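Local coordinates for protein translation initiation factor eIF2B, subunit delta (Archaeoglobus fulgidus, PDB 1T5O) that probably catalyses the interconversion of 5-methylthioribose 1-phosphate and 5-methylthioribulose 1-phosphate, a step of methionine biosynthesis, at residues I181-C186 with I207-I212; E72-L77 with A104-E109; E282-E287 with P307-T312. One frame throughout, in Å; residues are numbered along the deposited sequence.

Contact 1 (I181-C186 with I207-I212); sequences IRVIAC and IDVTLI
V183 and A185 reach across to strand 208-212 with both backbone N and O, joining two parallel strands of a Rossmann-like sheet. The bonds alternate in direction: V183 N gives to D208 O (2.8 Å) and T210 N to V183 O (2.9 Å). Further on, A185 N gives to T210 O (2.8 Å) and I212 N to A185 O (3.1 Å). Helix 193-204 completes the beta-alpha-beta crossover and covers the face bearing V183, A185, V209 and L211.

One water accepts from D208 N and donates to I181 O; another donates to V183 O and also bonds T210 OG1.

V209 chi1 of 64° sets CG1 between N and the carbonyl carbon and turns CG2 across to A185 CB, 3.8 Å away. On the other face I212 CD1 packs on I184 CG2 at 3.6 Å and also meets C186 SG.

R182 and D208 run side by side, yet R182 NE forms its salt bridge with E180. Beyond T210 and L211 the sheet continues into a strand of the second subunit. Four backbone bonds thus satisfy the amides of V183, A185, T210 and I212, while I184 turns its own to strand 149-152; the V183 face is apolar, whereas the other carries R182, D208 and T210 beside I184, C186 and I212.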
loop_
_atom_site.group_PDB
_atom_site.type_symbol
_atom_site.label_atom_id
_atom_site.label_comp_id
_atom_site.label_asym_id
_atom_site.label_seq_id
_atom_site.Cartn_x
_atom_site.Cartn_y
_atom_site.Cartn_z
ATOM N N ILE A 181 15.795 -14.474 15.165
ATOM C CA ILE A 181 15.197 -14.081 13.897
ATOM C C ILE A 181 14.243 -12.911 14.155
ATOM O O ILE A 181 13.486 -12.925 15.118
ATOM C CB ILE A 181 14.374 -15.263 13.232
ATOM C CG1 ILE A 181 15.261 -16.498 13.011
ATOM C CG2 ILE A 181 13.783 -14.801 11.868
ATOM C CD1 ILE A 181 16.391 -16.275 12.047
ATOM N N ARG A 182 14.291 -11.899 13.299
ATOM C CA ARG A 182 13.391 -10.755 13.405
ATOM C C ARG A 182 12.603 -10.690 12.090
ATOM O O ARG A 182 13.091 -11.107 11.037
ATOM C CB ARG A 182 14.175 -9.460 13.582
ATOM C CG ARG A 182 14.931 -9.356 14.897
ATOM C CD ARG A 182 15.539 -7.970 15.015
ATOM N NE ARG A 182 16.990 -7.972 14.921
ATOM C CZ ARG A 182 17.691 -8.593 13.977
ATOM N NH1 ARG A 182 17.071 -9.285 13.023
ATOM N NH2 ARG A 182 19.020 -8.521 13.982
ATOM N N VAL A 183 11.394 -10.161 12.143
ATOM C CA VAL A 183 10.572 -10.110 10.936
ATOM C C VAL A 183 10.169 -8.698 10.550
ATOM O O VAL A 183 9.910 -7.863 11.420
ATOM C CB VAL A 183 9.272 -10.938 11.148
ATOM C CG1 VAL A 183 8.294 -10.764 9.963
ATOM C CG2 VAL A 183 9.639 -12.420 11.348
ATOM N N ILE A 184 10.154 -8.426 9.247
ATOM C CA ILE A 184 9.650 -7.151 8.786
ATOM C C ILE A 184 8.387 -7.561 8.032
ATOM O O ILE A 184 8.451 -8.328 7.082
ATOM C CB ILE A 184 10.627 -6.435 7.871
ATOM C CG1 ILE A 184 11.820 -5.937 8.705
ATOM C CG2 ILE A 184 9.904 -5.253 7.153
ATOM C CD1 ILE A 184 12.916 -5.286 7.879
ATOM N N ALA A 185 7.240 -7.035 8.445
ATOM C CA ALA A 185 5.969 -7.394 7.821
ATOM C C ALA A 185 5.323 -6.266 7.028
ATOM O O ALA A 185 5.142 -5.161 7.549
ATOM C CB ALA A 185 4.985 -7.866 8.903
ATOM N N CYS A 186 4.968 -6.544 5.775
ATOM C CA CYS A 186 4.274 -5.559 4.940
ATOM C C CYS A 186 2.813 -5.524 5.354
ATOM O O CYS A 186 2.209 -6.584 5.521
ATOM C CB CYS A 186 4.387 -5.956 3.470
ATOM S SG CYS A 186 6.075 -5.756 2.930
ATOM N N ILE A 207 7.951 -12.898 18.889
ATOM C CA ILE A 207 8.892 -12.796 17.778
ATOM C C ILE A 207 8.957 -11.332 17.338
ATOM O O ILE A 207 7.917 -10.722 17.099
ATOM C CB ILE A 207 8.439 -13.704 16.626
ATOM C CG1 ILE A 207 8.423 -15.154 17.153
ATOM C CG2 ILE A 207 9.355 -13.531 15.429
ATOM C CD1 ILE A 207 8.119 -16.232 16.134
ATOM N N ASP A 208 10.166 -10.768 17.267
ATOM C CA ASP A 208 10.332 -9.359 16.871
ATOM C C ASP A 208 9.748 -9.118 15.478
ATOM O O ASP A 208 9.991 -9.896 14.550
ATOM C CB ASP A 208 11.803 -8.952 16.845
ATOM C CG ASP A 208 12.424 -8.889 18.231
ATOM O OD1 ASP A 208 13.665 -8.718 18.321
ATOM O OD2 ASP A 208 11.680 -9.005 19.230
ATOM N N VAL A 209 8.967 -8.059 15.353
ATOM C CA VAL A 209 8.358 -7.693 14.078
ATOM C C VAL A 209 8.250 -6.171 13.958
ATOM O O VAL A 209 7.915 -5.465 14.927
ATOM C CB VAL A 209 6.936 -8.328 13.901
ATOM C CG1 VAL A 209 5.969 -7.779 14.971
ATOM C CG2 VAL A 209 6.382 -8.028 12.457
ATOM N N THR A 210 8.571 -5.676 12.766
ATOM C CA THR A 210 8.470 -4.258 12.448
ATOM C C THR A 210 7.510 -4.167 11.246
ATOM O O THR A 210 7.649 -4.909 10.267
ATOM C CB THR A 210 9.852 -3.665 12.087
ATOM O OG1 THR A 210 10.743 -3.898 13.175
ATOM C CG2 THR A 210 9.762 -2.157 11.847
ATOM N N LEU A 211 6.550 -3.259 11.354
ATOM C CA LEU A 211 5.483 -3.030 10.369
ATOM C C LEU A 211 5.874 -1.922 9.412
ATOM O O LEU A 211 6.325 -0.858 9.841
ATOM C CB LEU A 211 4.217 -2.584 11.108
ATOM C CG LEU A 211 2.772 -2.886 10.669
ATOM C CD1 LEU A 211 1.898 -1.752 11.078
ATOM C CD2 LEU A 211 2.652 -3.153 9.198
ATOM N N ILE A 212 5.692 -2.169 8.116
ATOM C CA ILE A 212 6.011 -1.167 7.083
ATOM C C ILE A 212 4.916 -1.232 6.065
ATOM O O ILE A 212 4.131 -2.180 6.067
ATOM C CB ILE A 212 7.323 -1.476 6.305
ATOM C CG1 ILE A 212 7.250 -2.856 5.602
ATOM C CG2 ILE A 212 8.491 -1.438 7.234
ATOM C CD1 ILE A 212 8.447 -3.099 4.644
HETATM O O HOH W 1 12.755 -12.334 17.518
HETATM O O HOH W 2 11.770 -6.431 13.104
#

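Contact 2 (E72-L77 with A104-E109); sequences ELKEHL and AALKGE
K74, on helix 70-85, comes within 6.2 Å CA to CA of L106, in the type I turn A105 to G108 at the C-terminal part of helix 92-105. The turn presents two carbonyl oxygens to the lysine. K74 NZ donates to G108 O at 2.6 Å, tilted 30° from that carbonyl plane, and to L106 O at 3.0 Å, where the ammonium sits above the carbonyl plane instead of on a lone pair. The chain runs extended through CD and then bends at its last torsion (chi4 -56°), which turns the ammonium to face both oxygens. On the way its methylenes slide across the isobutyl group of L106: CD2 of the leucine is 3.6 Å from K74 CB and stays close to CG and CD. Here a lysine from one helix bonds the carbonyls at the C-terminal end of its neighbour, within the helical region that precedes the Rossmann-like sheet in the chain. The positive charge would probably be stabilised by the carbonyl dipoles gathered there. One turn further along helix 70-85, L77 also points toward segment 104-109 and puts CD1 3.9 Å from A105 CB, an apolar touch on the buried side. Helix 111-141 backs this side: V114 meets K74 and L77, while A118 meets A105. The turn itself is held by G108 N bonding to A105 O at 2.8 Å.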
loop_
_atom_site.group_PDB
_atom_site.type_symbol
_atom_site.label_atom_id
_atom_site.label_comp_id
_atom_site.label_asym_id
_atom_site.label_seq_id
_atom_site.Cartn_x
_atom_site.Cartn_y
_atom_site.Cartn_z
ATOM N N GLU A 72 -31.353 -41.106 8.641
ATOM C CA GLU A 72 -31.854 -39.739 8.661
ATOM C C GLU A 72 -30.640 -38.848 8.900
ATOM O O GLU A 72 -30.487 -37.789 8.281
ATOM C CB GLU A 72 -32.876 -39.574 9.790
ATOM C CG GLU A 72 -33.956 -40.653 9.788
ATOM C CD GLU A 72 -35.175 -40.276 10.610
ATOM O OE1 GLU A 72 -35.030 -40.008 11.825
ATOM O OE2 GLU A 72 -36.283 -40.249 10.029
ATOM N N LEU A 73 -29.776 -39.301 9.801
ATOM C CA LEU A 73 -28.550 -38.587 10.125
ATOM C C LEU A 73 -27.734 -38.424 8.848
ATOM O O LEU A 73 -27.385 -37.305 8.471
ATOM C CB LEU A 73 -27.740 -39.365 11.163
ATOM C CG LEU A 73 -26.331 -38.831 11.449
ATOM C CD1 LEU A 73 -26.412 -37.363 11.843
ATOM C CD2 LEU A 73 -25.673 -39.660 12.544
ATOM N N LYS A 74 -27.450 -39.545 8.183
ATOM C CA LYS A 74 -26.681 -39.538 6.941
ATOM C C LYS A 74 -27.253 -38.585 5.878
ATOM O O LYS A 74 -26.516 -37.812 5.252
ATOM C CB LYS A 74 -26.604 -40.947 6.350
ATOM C CG LYS A 74 -25.964 -41.997 7.247
ATOM C CD LYS A 74 -25.700 -43.282 6.449
ATOM C CE LYS A 74 -25.095 -44.373 7.316
ATOM N NZ LYS A 74 -23.854 -43.925 7.989
ATOM N N GLU A 75 -28.564 -38.658 5.667
ATOM C CA GLU A 75 -29.218 -37.801 4.692
ATOM C C GLU A 75 -28.917 -36.341 5.045
ATOM O O GLU A 75 -28.589 -35.529 4.173
ATOM C CB GLU A 75 -30.731 -38.054 4.708
ATOM C CG GLU A 75 -31.489 -37.364 3.586
ATOM C CD GLU A 75 -32.982 -37.679 3.591
ATOM O OE1 GLU A 75 -33.653 -37.340 2.587
ATOM O OE2 GLU A 75 -33.484 -38.255 4.591
ATOM N N HIS A 76 -29.023 -36.018 6.334
ATOM C CA HIS A 76 -28.752 -34.668 6.828
ATOM C C HIS A 76 -27.305 -34.250 6.522
ATOM O O HIS A 76 -27.049 -33.118 6.107
ATOM C CB HIS A 76 -28.995 -34.601 8.341
ATOM C CG HIS A 76 -28.641 -33.279 8.954
ATOM N ND1 HIS A 76 -29.365 -32.127 8.723
ATOM C CD2 HIS A 76 -27.631 -32.925 9.788
ATOM C CE1 HIS A 76 -28.820 -31.123 9.386
ATOM N NE2 HIS A 76 -27.767 -31.580 10.040
ATOM N N LEU A 77 -26.361 -35.164 6.724
ATOM C CA LEU A 77 -24.963 -34.845 6.463
ATOM C C LEU A 77 -24.721 -34.475 4.997
ATOM O O LEU A 77 -23.986 -33.527 4.703
ATOM C CB LEU A 77 -24.065 -36.014 6.864
ATOM C CG LEU A 77 -24.066 -36.343 8.357
ATOM C CD1 LEU A 77 -22.994 -37.376 8.643
ATOM C CD2 LEU A 77 -23.818 -35.081 9.181
ATOM N N ALA A 104 -16.050 -40.406 5.489
ATOM C CA ALA A 104 -15.748 -41.204 6.681
ATOM C C ALA A 104 -16.954 -41.455 7.580
ATOM O O ALA A 104 -17.174 -42.580 8.065
ATOM C CB ALA A 104 -14.638 -40.535 7.498
ATOM N N ALA A 105 -17.722 -40.402 7.819
ATOM C CA ALA A 105 -18.885 -40.508 8.691
ATOM C C ALA A 105 -19.919 -41.480 8.124
ATOM O O ALA A 105 -20.459 -42.311 8.848
ATOM C CB ALA A 105 -19.512 -39.121 8.898
ATOM N N LEU A 106 -20.186 -41.370 6.829
ATOM C CA LEU A 106 -21.159 -42.239 6.184
ATOM C C LEU A 106 -20.804 -43.719 6.329
ATOM O O LEU A 106 -21.648 -44.587 6.111
ATOM C CB LEU A 106 -21.290 -41.864 4.710
ATOM C CG LEU A 106 -21.920 -40.492 4.467
ATOM C CD1 LEU A 106 -22.113 -40.296 2.977
ATOM C CD2 LEU A 106 -23.255 -40.382 5.191
ATOM N N LYS A 107 -19.558 -43.998 6.700
ATOM C CA LYS A 107 -19.089 -45.365 6.889
ATOM C C LYS A 107 -19.619 -45.973 8.195
ATOM O O LYS A 107 -19.495 -47.177 8.422
ATOM C CB LYS A 107 -17.560 -45.391 6.877
ATOM C CG LYS A 107 -16.959 -45.788 5.534
ATOM C CD LYS A 107 -15.638 -45.070 5.264
ATOM C CE LYS A 107 -14.760 -45.896 4.328
ATOM N NZ LYS A 107 -13.532 -45.177 3.878
ATOM N N GLY A 108 -20.207 -45.135 9.045
ATOM C CA GLY A 108 -20.757 -45.618 10.297
ATOM C C GLY A 108 -22.081 -46.334 10.064
ATOM O O GLY A 108 -22.800 -46.034 9.104
ATOM N N GLU A 109 -22.406 -47.285 10.940
ATOM C CA GLU A 109 -23.640 -48.052 10.821
ATOM C C GLU A 109 -24.641 -47.755 11.938
ATOM O O GLU A 109 -25.722 -48.331 11.977
ATOM C CB GLU A 109 -23.318 -49.547 10.781
ATOM C CG GLU A 109 -23.376 -50.157 9.383
ATOM C CD GLU A 109 -24.805 -50.450 8.936
ATOM O OE1 GLU A 109 -24.999 -50.943 7.797
ATOM O OE2 GLU A 109 -25.740 -50.196 9.728
#

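Contact 3 (E282-E287 with P307-T312); sequences EERPRE and PAFDPT
R284 lays its guanidinium over the methyl of A308, whose CB stands 3.3 Å above the centre of the plane and 3.4 Å from CZ. The bend of the arginine chain at chi2 (-59°) brings the guanidinium back over the methyl, which CG also touches. At the edge of the guanidinium, NH2 donates to E282 OE2 at 2.6 Å in a salt bridge that is nearly straight and lies in the guanidinium plane; the carboxylate receives it on its anti side. F309 completes the cluster. Its CE1 is 3.9 Å from E282 OE2, which sits at the ring edge near the ring plane, and NH2 of R284 approaches the same carbon obliquely, with guanidinium and ring planes 82° apart. With an alanine here instead of R284, the E282 carboxylate is likely to lose its charged mate and the A308 methyl the flat group that covers it. Between the backbones, E283 and P307 form a single bridge just ahead of strand 309-313, the outer strand of a three-stranded antiparallel sheet. A308 N gives the cross-segment bond, to E282 O at 2.9 Å, with the donor nearly in line with the C=O. The side chain of E283 bends at chi2 (-73°) and brings OE2 3.0 Å from P307 N, a contact without a hydrogen bond because the proline nitrogen has no hydrogen to give; its OE1 takes the amide of N306. The bridge joins the loop before helix 287-290 to the lead-in of that strand. F309 also touches D234, the predicted proton donor, and lies near K244, predicted to bind substrate, so the cluster probably borders the active site. P307 and D310 pack on M216 and I219 of the second subunit, and P311 O accepts a hydrogen bond from Q222 there.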
loop_
_atom_site.group_PDB
_atom_site.type_symbol
_atom_site.label_atom_id
_atom_site.label_comp_id
_atom_site.label_asym_id
_atom_site.label_seq_id
_atom_site.Cartn_x
_atom_site.Cartn_y
_atom_site.Cartn_z
ATOM N N GLU A 282 -9.456 -13.383 -9.915
ATOM C CA GLU A 282 -10.688 -12.703 -9.554
ATOM C C GLU A 282 -10.448 -11.295 -9.013
ATOM O O GLU A 282 -9.414 -11.009 -8.418
ATOM C CB GLU A 282 -11.408 -13.546 -8.501
ATOM C CG GLU A 282 -10.422 -14.244 -7.545
ATOM C CD GLU A 282 -10.968 -15.561 -6.958
ATOM O OE1 GLU A 282 -11.623 -16.337 -7.705
ATOM O OE2 GLU A 282 -10.729 -15.829 -5.756
ATOM N N GLU A 283 -11.425 -10.425 -9.220
ATOM C CA GLU A 283 -11.387 -9.058 -8.736
ATOM C C GLU A 283 -12.100 -9.075 -7.385
ATOM O O GLU A 283 -13.081 -9.779 -7.246
ATOM C CB GLU A 283 -12.176 -8.155 -9.674
ATOM C CG GLU A 283 -11.406 -7.593 -10.842
ATOM C CD GLU A 283 -10.456 -6.526 -10.402
ATOM O OE1 GLU A 283 -10.912 -5.426 -9.994
ATOM O OE2 GLU A 283 -9.244 -6.806 -10.455
ATOM N N ARG A 284 -11.609 -8.302 -6.418
ATOM C CA ARG A 284 -12.226 -8.193 -5.095
ATOM C C ARG A 284 -13.052 -6.909 -5.088
ATOM O O ARG A 284 -12.851 -6.034 -5.933
ATOM C CB ARG A 284 -11.160 -8.157 -3.990
ATOM C CG ARG A 284 -10.444 -9.511 -3.769
ATOM C CD ARG A 284 -11.404 -10.649 -3.385
ATOM N NE ARG A 284 -10.738 -11.955 -3.240
ATOM C CZ ARG A 284 -10.880 -12.996 -4.074
ATOM N NH1 ARG A 284 -11.672 -12.913 -5.140
ATOM N NH2 ARG A 284 -10.234 -14.132 -3.840
ATOM N N PRO A 285 -13.988 -6.773 -4.136
ATOM C CA PRO A 285 -14.861 -5.593 -4.027
ATOM C C PRO A 285 -14.143 -4.246 -4.131
ATOM O O PRO A 285 -13.174 -3.998 -3.427
ATOM C CB PRO A 285 -15.515 -5.775 -2.655
ATOM C CG PRO A 285 -15.594 -7.284 -2.531
ATOM C CD PRO A 285 -14.206 -7.692 -2.998
ATOM N N ARG A 286 -14.636 -3.376 -4.999
ATOM C CA ARG A 286 -14.037 -2.064 -5.181
ATOM C C ARG A 286 -14.069 -1.212 -3.904
ATOM O O ARG A 286 -13.252 -0.294 -3.741
ATOM C CB ARG A 286 -14.733 -1.324 -6.336
ATOM C CG ARG A 286 -16.236 -1.080 -6.145
ATOM C CD ARG A 286 -16.842 -0.421 -7.375
ATOM N NE ARG A 286 -16.358 0.944 -7.599
ATOM C CZ ARG A 286 -16.855 2.024 -7.001
ATOM N NH1 ARG A 286 -17.855 1.907 -6.132
ATOM N NH2 ARG A 286 -16.379 3.227 -7.294
ATOM N N GLU A 287 -14.969 -1.515 -2.977
ATOM C CA GLU A 287 -15.034 -0.671 -1.780
ATOM C C GLU A 287 -13.819 -0.814 -0.863
ATOM O O GLU A 287 -13.583 0.038 -0.015
ATOM C CB GLU A 287 -16.331 -0.907 -0.990
ATOM C CG GLU A 287 -16.366 -2.113 -0.062
ATOM C CD GLU A 287 -17.364 -1.919 1.089
ATOM O OE1 GLU A 287 -18.079 -2.893 1.449
ATOM O OE2 GLU A 287 -17.430 -0.791 1.644
ATOM N N PRO A 307 -7.271 -6.716 -8.258
ATOM C CA PRO A 307 -7.045 -8.164 -8.386
ATOM C C PRO A 307 -6.727 -8.787 -7.024
ATOM O O PRO A 307 -6.069 -8.165 -6.192
ATOM C CB PRO A 307 -5.859 -8.251 -9.339
ATOM C CG PRO A 307 -5.061 -6.961 -8.963
ATOM C CD PRO A 307 -6.178 -5.939 -8.878
ATOM N N ALA A 308 -7.167 -10.022 -6.808
ATOM C CA ALA A 308 -6.945 -10.682 -5.519
ATOM C C ALA A 308 -5.538 -11.246 -5.356
ATOM O O ALA A 308 -5.026 -11.331 -4.239
ATOM C CB ALA A 308 -7.995 -11.819 -5.313
ATOM N N PHE A 309 -4.927 -11.643 -6.464
ATOM C CA PHE A 309 -3.590 -12.222 -6.439
ATOM C C PHE A 309 -2.789 -11.735 -7.622
ATOM O O PHE A 309 -3.319 -11.091 -8.529
ATOM C CB PHE A 309 -3.651 -13.758 -6.625
ATOM C CG PHE A 309 -4.654 -14.461 -5.747
ATOM C CD1 PHE A 309 -5.921 -14.759 -6.224
ATOM C CD2 PHE A 309 -4.320 -14.822 -4.447
ATOM C CE1 PHE A 309 -6.851 -15.408 -5.420
ATOM C CE2 PHE A 309 -5.235 -15.469 -3.631
ATOM C CZ PHE A 309 -6.507 -15.766 -4.115
ATOM N N ASP A 310 -1.504 -12.080 -7.615
ATOM C CA ASP A 310 -0.657 -11.850 -8.764
ATOM C C ASP A 310 0.226 -13.086 -8.930
ATOM O O ASP A 310 0.361 -13.893 -8.013
ATOM C CB ASP A 310 0.193 -10.545 -8.698
ATOM C CG ASP A 310 1.081 -10.406 -7.447
ATOM O OD1 ASP A 310 1.529 -11.397 -6.826
ATOM O OD2 ASP A 310 1.373 -9.231 -7.119
ATOM N N PRO A 311 0.778 -13.288 -10.125
ATOM C CA PRO A 311 1.647 -14.436 -10.372
ATOM C C PRO A 311 3.116 -14.005 -10.263
ATOM O O PRO A 311 3.520 -13.008 -10.847
ATOM C CB PRO A 311 1.283 -14.861 -11.790
ATOM C CG PRO A 311 0.769 -13.555 -12.468
ATOM C CD PRO A 311 0.393 -12.589 -11.370
ATOM N N THR A 312 3.890 -14.731 -9.474
ATOM C CA THR A 312 5.313 -14.449 -9.333
ATOM C C THR A 312 6.002 -15.533 -10.184
ATOM O O THR A 312 5.823 -16.731 -9.921
ATOM C CB THR A 312 5.790 -14.593 -7.844
ATOM O OG1 THR A 312 5.239 -13.538 -7.043
ATOM C CG2 THR A 312 7.302 -14.550 -7.760
#

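Contact 1 is the most buried of the three, a strand pair whose regular backbone bonds build one side of the main sheet. Contact 3 is partly buried and irregular, with one backbone bond and the packing of a guanidinium, itself held by a salt bridge inside the loop, where that loop meets a separate small sheet. Contact 2 lies partly exposed in the helical region, about 47 Å from contact 1 between centres, on the opposite side of the chain's centre; there a lysine ammonium donates to two backbone carbonyls. No secondary-structure element is common to any two contacts. Contacts 1 and 3, about 11 Å apart at their nearest atoms, both touch the second subunit and approach predicted catalytic residues; contact 2 does neither.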